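ABC-type transport system, molybdenum-specific extracellular solute-binding protein (Clostridium difficile, PDB 4KD5) probably binds molybdate or tungstate as the extracellular solute-binding component of an ABC importer. Local coordinates at residues L134-K137 and D138-D142; K151-L154 and A155-S159; G165-F169 and S170-N174; E182-E186 and K187-P191. One frame throughout, in Å; residues are numbered along the deposited sequence.

Contact 1: L134-K137 and D138-D142; sequences LNLK and DKLKD
Leu136 and Leu140 carry the one apolar touch of this short local contact. CB of Leu136 meets CD2 of Leu140 at 3.7 Å. The CB of Leu140 points toward residues 134-137, and it lies 3.3 Å from the O of Leu136. The branches of Leu140 therefore gather round that carbonyl. Leu140 also packs on Leu131 of helix 122-133.

The backbone bonds are modest. Leu140 N donates to Leu136 O at 3.1 Å, but the angle at the hydrogen is only 134° and the bond is weak. Lys141 N donates to Asp138 O at 3.2 Å, closing a type I beta turn. Just before this, Asn135 takes a positive phi of 58° in the Schellman motif that ends helix 122-133.

One charge is paired outside the link. Lys137 has CG anti to its backbone N (chi1 -157°) and an extended chain, and its NZ forms a salt bridge with Asp128 on the same helix.

The surface link between helix 122-133 and strand 144-147 is thus pinned on its inner side by Leu140 against Leu136 and Leu131, with a weak bond and a turn. The charge of Lys137 is answered by Asp128 of the helix.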
loop_
_atom_site.group_PDB
_atom_site.type_symbol
_atom_site.label_atom_id
_atom_site.label_comp_id
_atom_site.label_asym_id
_atom_site.label_seq_id
_atom_site.Cartn_x
_atom_site.Cartn_y
_atom_site.Cartn_z
ATOM N N LEU A 134 5.328 46.340 -5.095
ATOM C CA LEU A 134 5.626 47.349 -4.081
ATOM C C LEU A 134 5.890 48.727 -4.706
ATOM O O LEU A 134 6.235 49.677 -3.998
ATOM C CB LEU A 134 6.818 46.931 -3.215
ATOM C CG LEU A 134 6.593 45.805 -2.211
ATOM C CD1 LEU A 134 7.895 45.426 -1.529
ATOM C CD2 LEU A 134 5.581 46.225 -1.171
ATOM N N ASN A 135 5.726 48.819 -6.026
ATOM C CA ASN A 135 5.902 50.069 -6.764
ATOM C C ASN A 135 7.298 50.667 -6.592
ATOM O O ASN A 135 7.457 51.880 -6.507
ATOM C CB ASN A 135 4.833 51.086 -6.352
ATOM C CG ASN A 135 3.473 50.452 -6.143
ATOM O OD1 ASN A 135 2.962 49.746 -7.011
ATOM N ND2 ASN A 135 2.887 50.684 -4.972
ATOM N N LEU A 136 8.304 49.801 -6.551
ATOM C CA LEU A 136 9.680 50.223 -6.335
ATOM C C LEU A 136 10.536 50.003 -7.574
ATOM O O LEU A 136 11.682 50.447 -7.626
ATOM C CB LEU A 136 10.288 49.470 -5.149
ATOM C CG LEU A 136 9.681 49.695 -3.769
ATOM C CD1 LEU A 136 10.441 48.916 -2.709
ATOM C CD2 LEU A 136 9.690 51.166 -3.437
ATOM N N LYS A 137 9.978 49.320 -8.569
ATOM C CA LYS A 137 10.763 48.889 -9.725
ATOM C C LYS A 137 11.337 50.039 -10.553
ATOM O O LYS A 137 12.461 49.946 -11.047
ATOM C CB LYS A 137 9.961 47.945 -10.626
ATOM C CG LYS A 137 10.848 47.063 -11.488
ATOM C CD LYS A 137 10.117 46.530 -12.707
ATOM C CE LYS A 137 11.113 45.973 -13.716
ATOM N NZ LYS A 137 10.472 45.453 -14.959
ATOM N N ASP A 138 10.574 51.116 -10.710
ATOM C CA ASP A 138 11.064 52.275 -11.456
ATOM C C ASP A 138 12.099 53.074 -10.667
ATOM O O ASP A 138 13.177 53.365 -11.180
ATOM C CB ASP A 138 9.904 53.179 -11.901
ATOM C CG ASP A 138 9.508 52.960 -13.353
ATOM O OD1 ASP A 138 8.408 53.407 -13.744
ATOM O OD2 ASP A 138 10.293 52.342 -14.099
ATOM N N LYS A 139 11.768 53.411 -9.422
ATOM C CA LYS A 139 12.661 54.187 -8.558
ATOM C C LYS A 139 14.049 53.562 -8.414
ATOM O O LYS A 139 15.041 54.265 -8.253
ATOM C CB LYS A 139 12.039 54.364 -7.164
ATOM C CG LYS A 139 10.709 55.109 -7.149
ATOM C CD LYS A 139 10.103 55.197 -5.742
ATOM C CE LYS A 139 10.770 56.271 -4.883
ATOM N NZ LYS A 139 9.875 56.744 -3.779
ATOM N N LEU A 140 14.104 52.237 -8.487
ATOM C CA LEU A 140 15.316 51.477 -8.178
ATOM C C LEU A 140 16.131 51.096 -9.412
ATOM O O LEU A 140 17.169 50.450 -9.295
ATOM C CB LEU A 140 14.950 50.210 -7.391
ATOM C CG LEU A 140 14.946 50.243 -5.862
ATOM C CD1 LEU A 140 14.658 51.630 -5.338
ATOM C CD2 LEU A 140 13.941 49.249 -5.302
ATOM N N LYS A 141 15.660 51.504 -10.587
ATOM C CA LYS A 141 16.277 51.119 -11.857
ATOM C C LYS A 141 17.756 51.502 -11.936
ATOM O O LYS A 141 18.558 50.797 -12.556
ATOM C CB LYS A 141 15.490 51.726 -13.028
ATOM C CG LYS A 141 15.852 51.171 -14.400
ATOM C CD LYS A 141 14.820 51.573 -15.447
ATOM C CE LYS A 141 15.422 51.593 -16.845
ATOM N NZ LYS A 141 14.678 50.744 -17.814
ATOM N N ASP A 142 18.116 52.604 -11.285
ATOM C CA ASP A 142 19.502 53.069 -11.259
ATOM C C ASP A 142 20.381 52.252 -10.311
ATOM O O ASP A 142 21.607 52.363 -10.348
ATOM C CB ASP A 142 19.557 54.552 -10.880
ATOM C CG ASP A 142 18.690 54.880 -9.680
ATOM O OD1 ASP A 142 17.452 54.790 -9.804
ATOM O OD2 ASP A 142 19.239 55.250 -8.622
#

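Contact 2: K151-L154 and A155-S159; sequences KEVL and AWVQS
Glu152 lays its side chain over one face of the Trp156 indole, one helical turn further on. CG of Glu152 sits 3.0 Å above the ring plane, offset toward the rim, and comes within 3.3 Å of NE1 of Trp156. Beyond it, CD of Glu152 lies 3.4 Å from CZ2 of Trp156. The two side chains cross obliquely, with the carboxylate plane turned 30° from the ring. Glu152 reaches there because its CG is anti to the backbone N (chi1 -173°) and the chain stays extended. Trp156 has its CG beside its own N (chi1 -69°), which swings the indole back toward Glu152.

The backbone holds this spacing. Trp156 N donates to Glu152 O at 3.0 Å, and Val157 N to Val153 O at 3.1 Å; both are i to i+4 bonds of helix 150-159. The valines face the sheet side, where Val153 packs on Ala114 and Ala147. Trp156 touches both of these and Val145.

The carboxylate is also tethered, since OE1 of Glu152 accepts a bond from Lys148 N. CG thus makes the closest approach over the indole face and the carboxylate follows over the CZ2 side, its charge partly satisfied by the backbone just ahead of the helix.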
loop_
_atom_site.group_PDB
_atom_site.type_symbol
_atom_site.label_atom_id
_atom_site.label_comp_id
_atom_site.label_asym_id
_atom_site.label_seq_id
_atom_site.Cartn_x
_atom_site.Cartn_y
_atom_site.Cartn_z
ATOM N N LYS A 151 23.934 32.231 -7.255
ATOM C CA LYS A 151 25.291 32.001 -6.781
ATOM C C LYS A 151 26.156 33.225 -7.069
ATOM O O LYS A 151 27.065 33.555 -6.304
ATOM C CB LYS A 151 25.869 30.750 -7.447
ATOM C CG LYS A 151 27.042 30.116 -6.713
ATOM C CD LYS A 151 27.385 28.764 -7.328
ATOM C CE LYS A 151 28.414 28.012 -6.499
ATOM N NZ LYS A 151 28.637 26.631 -7.018
ATOM N N GLU A 152 25.863 33.907 -8.171
ATOM C CA GLU A 152 26.556 35.150 -8.494
ATOM C C GLU A 152 26.031 36.308 -7.637
ATOM O O GLU A 152 26.795 37.198 -7.253
ATOM C CB GLU A 152 26.440 35.473 -9.991
ATOM C CG GLU A 152 27.284 36.662 -10.428
ATOM C CD GLU A 152 27.428 36.777 -11.939
ATOM O OE1 GLU A 152 26.399 36.829 -12.645
ATOM O OE2 GLU A 152 28.581 36.823 -12.419
ATOM N N VAL A 153 24.734 36.286 -7.331
ATOM C CA VAL A 153 24.131 37.300 -6.464
ATOM C C VAL A 153 24.803 37.287 -5.096
ATOM O O VAL A 153 25.227 38.327 -4.594
ATOM C CB VAL A 153 22.614 37.087 -6.304
ATOM C CG1 VAL A 153 22.035 38.091 -5.330
ATOM C CG2 VAL A 153 21.914 37.217 -7.640
ATOM N N LEU A 154 24.909 36.098 -4.509
ATOM C CA LEU A 154 25.542 35.923 -3.204
ATOM C C LEU A 154 27.005 36.363 -3.211
ATOM O O LEU A 154 27.484 36.961 -2.251
ATOM C CB LEU A 154 25.436 34.461 -2.755
ATOM C CG LEU A 154 24.102 33.999 -2.171
ATOM C CD1 LEU A 154 23.878 32.516 -2.426
ATOM C CD2 LEU A 154 24.072 34.276 -0.681
ATOM N N ALA A 155 27.705 36.074 -4.303
ATOM C CA ALA A 155 29.122 36.413 -4.424
ATOM C C ALA A 155 29.354 37.922 -4.453
ATOM O O ALA A 155 30.297 38.423 -3.835
ATOM C CB ALA A 155 29.712 35.761 -5.655
ATOM N N TRP A 156 28.495 38.631 -5.185
ATOM C CA TRP A 156 28.551 40.088 -5.293
ATOM C C TRP A 156 28.301 40.743 -3.944
ATOM O O TRP A 156 28.974 41.704 -3.571
ATOM C CB TRP A 156 27.494 40.587 -6.285
ATOM C CG TRP A 156 27.765 40.233 -7.713
ATOM C CD1 TRP A 156 28.864 39.594 -8.208
ATOM C CD2 TRP A 156 26.913 40.507 -8.841
ATOM N NE1 TRP A 156 28.749 39.453 -9.572
ATOM C CE2 TRP A 156 27.573 39.998 -9.978
ATOM C CE3 TRP A 156 25.675 41.128 -8.986
ATOM C CZ2 TRP A 156 27.010 40.103 -11.260
ATOM C CZ3 TRP A 156 25.126 41.225 -10.256
ATOM C CH2 TRP A 156 25.794 40.716 -11.375
ATOM N N VAL A 157 27.316 40.213 -3.223
ATOM C CA VAL A 157 26.912 40.756 -1.933
ATOM C C VAL A 157 27.977 40.485 -0.870
ATOM O O VAL A 157 28.255 41.335 -0.026
ATOM C CB VAL A 157 25.547 40.183 -1.505
ATOM C CG1 VAL A 157 25.181 40.659 -0.135
ATOM C CG2 VAL A 157 24.467 40.591 -2.497
ATOM N N GLN A 158 28.577 39.301 -0.933
ATOM C CA GLN A 158 29.665 38.920 -0.032
ATOM C C GLN A 158 30.893 39.801 -0.225
ATOM O O GLN A 158 31.577 40.146 0.733
ATOM C CB GLN A 158 30.061 37.460 -0.274
ATOM C CG GLN A 158 29.597 36.476 0.786
ATOM C CD GLN A 158 29.881 35.033 0.406
ATOM O OE1 GLN A 158 28.962 34.264 0.119
ATOM N NE2 GLN A 158 31.155 34.658 0.405
ATOM N N SER A 159 31.164 40.154 -1.478
ATOM C CA SER A 159 32.359 40.912 -1.830
ATOM C C SER A 159 32.125 42.415 -1.749
ATOM O O SER A 159 33.060 43.200 -1.909
ATOM C CB SER A 159 32.836 40.542 -3.236
ATOM O OG SER A 159 31.889 40.932 -4.212
#

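Contact 3: G165-F169 and S170-N174; sequences GFVYF and SDTVN
Thr172 has OG1 between its own N and carbonyl carbon (chi1 74°), which brings this OG1 to Phe169 O at 2.6 Å. Asp171 has CG beside its backbone N (chi1 -63°), and its OD2 lies 3.3 Å from CB of Tyr168. The carboxylate runs alongside the tyrosine, the two planes only 14° apart. OD2 of Asp171 also takes a weak bond from Tyr168 N at 3.4 Å.

Phe169 O is gripped twice. OG1 of Thr172 donates in the carbonyl plane, on a lone pair; Thr172 N donates to Phe169 O from above that plane, at 2.9 Å. Asp171 N donates in the same i to i+3 fashion to Tyr168 O at 3.1 Å. These bonds make the short 3-10 turn by which strand 164-168 leaves the sheet. Tyr168, the last residue of the strand, is predicted to bind molybdate and packs on Ala123, another residue of the predicted site.

CG1 of Val167 touches CG2 of Thr172 at 3.6 Å. The Phe169 ring has OG1 of Thr172 over one face, the two side chains crossing at about a right angle. It also makes a cation-pi contact with Lys183. Ser170 OG bonds to Asn87 ND2.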
loop_
_atom_site.group_PDB
_atom_site.type_symbol
_atom_site.label_atom_id
_atom_site.label_comp_id
_atom_site.label_asym_id
_atom_site.label_seq_id
_atom_site.Cartn_x
_atom_site.Cartn_y
_atom_site.Cartn_z
ATOM N N GLY A 165 20.973 42.131 -1.880
ATOM C CA GLY A 165 20.591 41.191 -2.918
ATOM C C GLY A 165 19.258 40.512 -2.660
ATOM O O GLY A 165 18.757 40.509 -1.533
ATOM N N PHE A 166 18.679 39.945 -3.715
ATOM C CA PHE A 166 17.449 39.167 -3.589
ATOM C C PHE A 166 17.720 37.710 -3.934
ATOM O O PHE A 166 18.297 37.402 -4.979
ATOM C CB PHE A 166 16.342 39.738 -4.479
ATOM C CG PHE A 166 15.631 40.913 -3.875
ATOM C CD1 PHE A 166 14.581 40.718 -2.993
ATOM C CD2 PHE A 166 16.015 42.210 -4.181
ATOM C CE1 PHE A 166 13.920 41.796 -2.428
ATOM C CE2 PHE A 166 15.357 43.292 -3.618
ATOM C CZ PHE A 166 14.309 43.085 -2.741
ATOM N N VAL A 167 17.300 36.815 -3.048
ATOM C CA VAL A 167 17.709 35.422 -3.133
ATOM C C VAL A 167 16.707 34.539 -2.380
ATOM O O VAL A 167 15.935 35.047 -1.573
ATOM C CB VAL A 167 19.147 35.283 -2.580
ATOM C CG1 VAL A 167 19.146 34.657 -1.201
ATOM C CG2 VAL A 167 20.022 34.497 -3.528
ATOM N N TYR A 168 16.685 33.238 -2.665
ATOM C CA TYR A 168 15.845 32.320 -1.891
ATOM C C TYR A 168 16.467 32.080 -0.518
ATOM O O TYR A 168 17.686 32.128 -0.378
ATOM C CB TYR A 168 15.670 30.981 -2.614
ATOM C CG TYR A 168 14.798 31.035 -3.845
ATOM C CD1 TYR A 168 13.937 32.097 -4.068
ATOM C CD2 TYR A 168 14.831 30.013 -4.779
ATOM C CE1 TYR A 168 13.138 32.141 -5.192
ATOM C CE2 TYR A 168 14.038 30.049 -5.902
ATOM C CZ TYR A 168 13.194 31.117 -6.103
ATOM O OH TYR A 168 12.400 31.158 -7.219
ATOM N N PHE A 169 15.648 31.811 0.494
ATOM C CA PHE A 169 16.191 31.551 1.821
ATOM C C PHE A 169 17.076 30.310 1.818
ATOM O O PHE A 169 18.078 30.252 2.524
ATOM C CB PHE A 169 15.077 31.399 2.848
ATOM C CG PHE A 169 15.565 31.410 4.264
ATOM C CD1 PHE A 169 16.208 32.528 4.778
ATOM C CD2 PHE A 169 15.379 30.311 5.086
ATOM C CE1 PHE A 169 16.661 32.545 6.083
ATOM C CE2 PHE A 169 15.830 30.323 6.397
ATOM C CZ PHE A 169 16.472 31.442 6.894
ATOM N N SER A 170 16.703 29.322 1.009
ATOM C CA SER A 170 17.453 28.071 0.928
ATOM C C SER A 170 18.850 28.262 0.343
ATOM O O SER A 170 19.729 27.417 0.534
ATOM C CB SER A 170 16.682 27.020 0.132
ATOM O OG SER A 170 16.379 27.465 -1.170
ATOM N N ASP A 171 19.052 29.368 -0.369
ATOM C CA ASP A 171 20.363 29.695 -0.920
ATOM C C ASP A 171 21.259 30.352 0.127
ATOM O O ASP A 171 22.436 30.600 -0.125
ATOM C CB ASP A 171 20.219 30.628 -2.125
ATOM C CG ASP A 171 19.461 29.994 -3.277
ATOM O OD1 ASP A 171 19.665 28.793 -3.551
ATOM O OD2 ASP A 171 18.666 30.713 -3.920
ATOM N N THR A 172 20.693 30.632 1.298
ATOM C CA THR A 172 21.423 31.329 2.361
ATOM C C THR A 172 21.968 30.406 3.443
ATOM O O THR A 172 22.883 30.786 4.175
ATOM C CB THR A 172 20.560 32.408 3.047
ATOM O OG1 THR A 172 19.594 31.782 3.902
ATOM C CG2 THR A 172 19.850 33.256 2.009
ATOM N N VAL A 173 21.392 29.211 3.566
ATOM C CA VAL A 173 21.815 28.271 4.608
ATOM C C VAL A 173 23.281 27.874 4.448
ATOM O O VAL A 173 23.808 27.848 3.333
ATOM C CB VAL A 173 20.920 27.003 4.671
ATOM C CG1 VAL A 173 19.524 27.354 5.157
ATOM C CG2 VAL A 173 20.845 26.329 3.312
ATOM N N ASN A 174 23.932 27.593 5.575
ATOM C CA ASN A 174 25.349 27.218 5.611
ATOM C C ASN A 174 26.282 28.327 5.115
ATOM O O ASN A 174 27.346 28.047 4.565
ATOM C CB ASN A 174 25.590 25.905 4.845
ATOM C CG ASN A 174 26.811 25.151 5.338
ATOM O OD1 ASN A 174 27.922 25.357 4.848
ATOM N ND2 ASN A 174 26.610 24.266 6.307
#

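Contact 4: E182-E186 and K187-P191; sequences EKTDE and KTHSP
Thr188 binds the carbonyl of Asp185 with two donors. OG1 of Thr188 gives a hydrogen bond to Asp185 O, 2.5 Å, in the carbonyl plane. The backbone N of Thr188 reaches the same Asp185 O at 3.2 Å, from 55° out of that plane. The hydroxyl gets there because OG1 stands between the threonine's own N and carbonyl carbon (chi1 64°). CG2 of Thr188 then rests against CB of Asp185 at 3.8 Å.

OD1 of Asp185 accepts a weak but straight bond from Lys187 N (3.4 Å, 172°), an Asx turn. The aliphatic part of Lys187 runs alongside the carboxylate, pointing the same way.

His189 belongs to this shell too. Its ring has Glu186 O over one face, offset toward the rim, and OG1 of Thr188 at its edge, in plane. His189 N makes a weak bond to Glu186 O at 3.5 Å. OG1 of Thr184 approaches CE1 of His189 to 3.6 Å, the two side chains crossing at about a right angle.

Further out, Thr184 is itself fixed by a bond from OG1 to Leu89 O on strand 82-94. Outside the turn, Thr188 and His189 pack on Val130 of helix 122-133, and Ser190 N bonds to Glu129.

In the 3-10 turn after strand 178-183, the Asp185 carbonyl thus takes the two stronger bonds, the threonine hydroxyl proton is spent on it, and weak bonds add to the hold.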
loop_
_atom_site.group_PDB
_atom_site.type_symbol
_atom_site.label_atom_id
_atom_site.label_comp_id
_atom_site.label_asym_id
_atom_site.label_seq_id
_atom_site.Cartn_x
_atom_site.Cartn_y
_atom_site.Cartn_z
ATOM N N GLU A 182 15.821 40.700 5.784
ATOM C CA GLU A 182 14.372 40.641 5.918
ATOM C C GLU A 182 13.794 39.712 4.859
ATOM O O GLU A 182 14.328 39.616 3.751
ATOM C CB GLU A 182 13.770 42.044 5.772
ATOM C CG GLU A 182 12.290 42.128 6.119
ATOM C CD GLU A 182 11.723 43.528 5.943
ATOM O OE1 GLU A 182 10.489 43.652 5.801
ATOM O OE2 GLU A 182 12.504 44.503 5.954
ATOM N N LYS A 183 12.709 39.023 5.198
ATOM C CA LYS A 183 12.022 38.187 4.224
ATOM C C LYS A 183 10.885 38.983 3.602
ATOM O O LYS A 183 10.101 39.608 4.316
ATOM C CB LYS A 183 11.482 36.917 4.886
ATOM C CG LYS A 183 12.521 36.162 5.708
ATOM C CD LYS A 183 12.122 34.709 5.945
ATOM C CE LYS A 183 13.230 33.947 6.661
ATOM N NZ LYS A 183 12.964 32.482 6.718
ATOM N N THR A 184 10.802 38.968 2.274
ATOM C CA THR A 184 9.734 39.678 1.577
ATOM C C THR A 184 8.386 39.107 1.984
ATOM O O THR A 184 8.265 37.905 2.226
ATOM C CB THR A 184 9.889 39.622 0.036
ATOM O OG1 THR A 184 9.675 38.285 -0.431
ATOM C CG2 THR A 184 11.272 40.095 -0.382
ATOM N N ASP A 185 7.381 39.960 2.045
ATOM C CA ASP A 185 6.041 39.530 2.364
ATOM C C ASP A 185 5.557 38.591 1.274
ATOM O O ASP A 185 5.748 38.843 0.099
ATOM C CB ASP A 185 5.128 40.747 2.447
ATOM C CG ASP A 185 3.901 40.499 3.278
ATOM O OD1 ASP A 185 3.451 39.343 3.355
ATOM O OD2 ASP A 185 3.376 41.465 3.857
ATOM N N GLU A 186 4.912 37.512 1.675
ATOM C CA GLU A 186 4.418 36.519 0.727
ATOM C C GLU A 186 3.302 37.060 -0.168
ATOM O O GLU A 186 3.121 36.591 -1.291
ATOM C CB GLU A 186 3.944 35.268 1.474
ATOM C CG GLU A 186 5.045 34.523 2.216
ATOM C CD GLU A 186 5.185 33.084 1.752
ATOM O OE1 GLU A 186 5.966 32.331 2.371
ATOM O OE2 GLU A 186 4.514 32.709 0.767
ATOM N N LYS A 187 2.565 38.045 0.337
ATOM C CA LYS A 187 1.473 38.679 -0.405
ATOM C C LYS A 187 1.953 39.381 -1.672
ATOM O O LYS A 187 1.160 39.686 -2.562
ATOM C CB LYS A 187 0.776 39.728 0.470
ATOM C CG LYS A 187 0.134 39.221 1.754
ATOM C CD LYS A 187 -0.211 40.405 2.669
ATOM C CE LYS A 187 -1.054 39.995 3.873
ATOM N NZ LYS A 187 -2.480 39.751 3.518
ATOM N N THR A 188 3.255 39.642 -1.742
ATOM C CA THR A 188 3.826 40.502 -2.776
ATOM C C THR A 188 4.331 39.769 -4.025
ATOM O O THR A 188 4.856 40.405 -4.941
ATOM C CB THR A 188 4.966 41.369 -2.206
ATOM O OG1 THR A 188 6.041 40.524 -1.781
ATOM C CG2 THR A 188 4.474 42.178 -1.020
ATOM N N HIS A 189 4.182 38.444 -4.058
ATOM C CA HIS A 189 4.625 37.651 -5.209
ATOM C C HIS A 189 3.914 36.301 -5.325
ATOM O O HIS A 189 3.326 35.811 -4.361
ATOM C CB HIS A 189 6.145 37.436 -5.168
ATOM C CG HIS A 189 6.603 36.576 -4.057
ATOM N ND1 HIS A 189 6.864 37.075 -2.760
ATOM C CD2 HIS A 189 6.870 35.252 -3.968
ATOM C CE1 HIS A 189 7.246 36.098 -2.000
ATOM N NE2 HIS A 189 7.267 34.976 -2.675
ATOM N N SER A 190 3.971 35.713 -6.519
ATOM C CA SER A 190 3.393 34.396 -6.772
ATOM C C SER A 190 4.083 33.352 -5.897
ATOM O O SER A 190 5.293 33.429 -5.681
ATOM C CB SER A 190 3.563 34.031 -8.246
ATOM O OG SER A 190 2.937 32.801 -8.553
ATOM N N PRO A 191 3.315 32.376 -5.384
ATOM C CA PRO A 191 3.866 31.346 -4.494
ATOM C C PRO A 191 5.058 30.619 -5.111
ATOM O O PRO A 191 4.972 30.147 -6.250
ATOM C CB PRO A 191 2.698 30.372 -4.331
ATOM C CG PRO A 191 1.486 31.216 -4.534
ATOM C CD PRO A 191 1.867 32.204 -5.595
#

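Overall arrangement
The four contacts follow one another along the chain, in one lobe of a probable type II periplasmic binding protein fold. Contact 1 leaves helix 122-133, contact 2 lies on helix 150-159, and contacts 3 and 4 end strands 164-168 and 178-183, both paired with strand 82-94. Contacts 2 and 3, centres about 11 Å apart, touch where Val153 and Val157 pack on residues 165 and 166. Contacts 3 and 4, centres about 14 Å apart, meet where Phe166 touches Thr184. Contact 1 reaches contact 4 through Leu134 and Thr188. The lobe probably contributes to binding: contacts 2 and 3 lie at the predicted molybdate site (Val150, Ala123, Tyr168), with His189 and Tyr168 side chains about 7 Å apart.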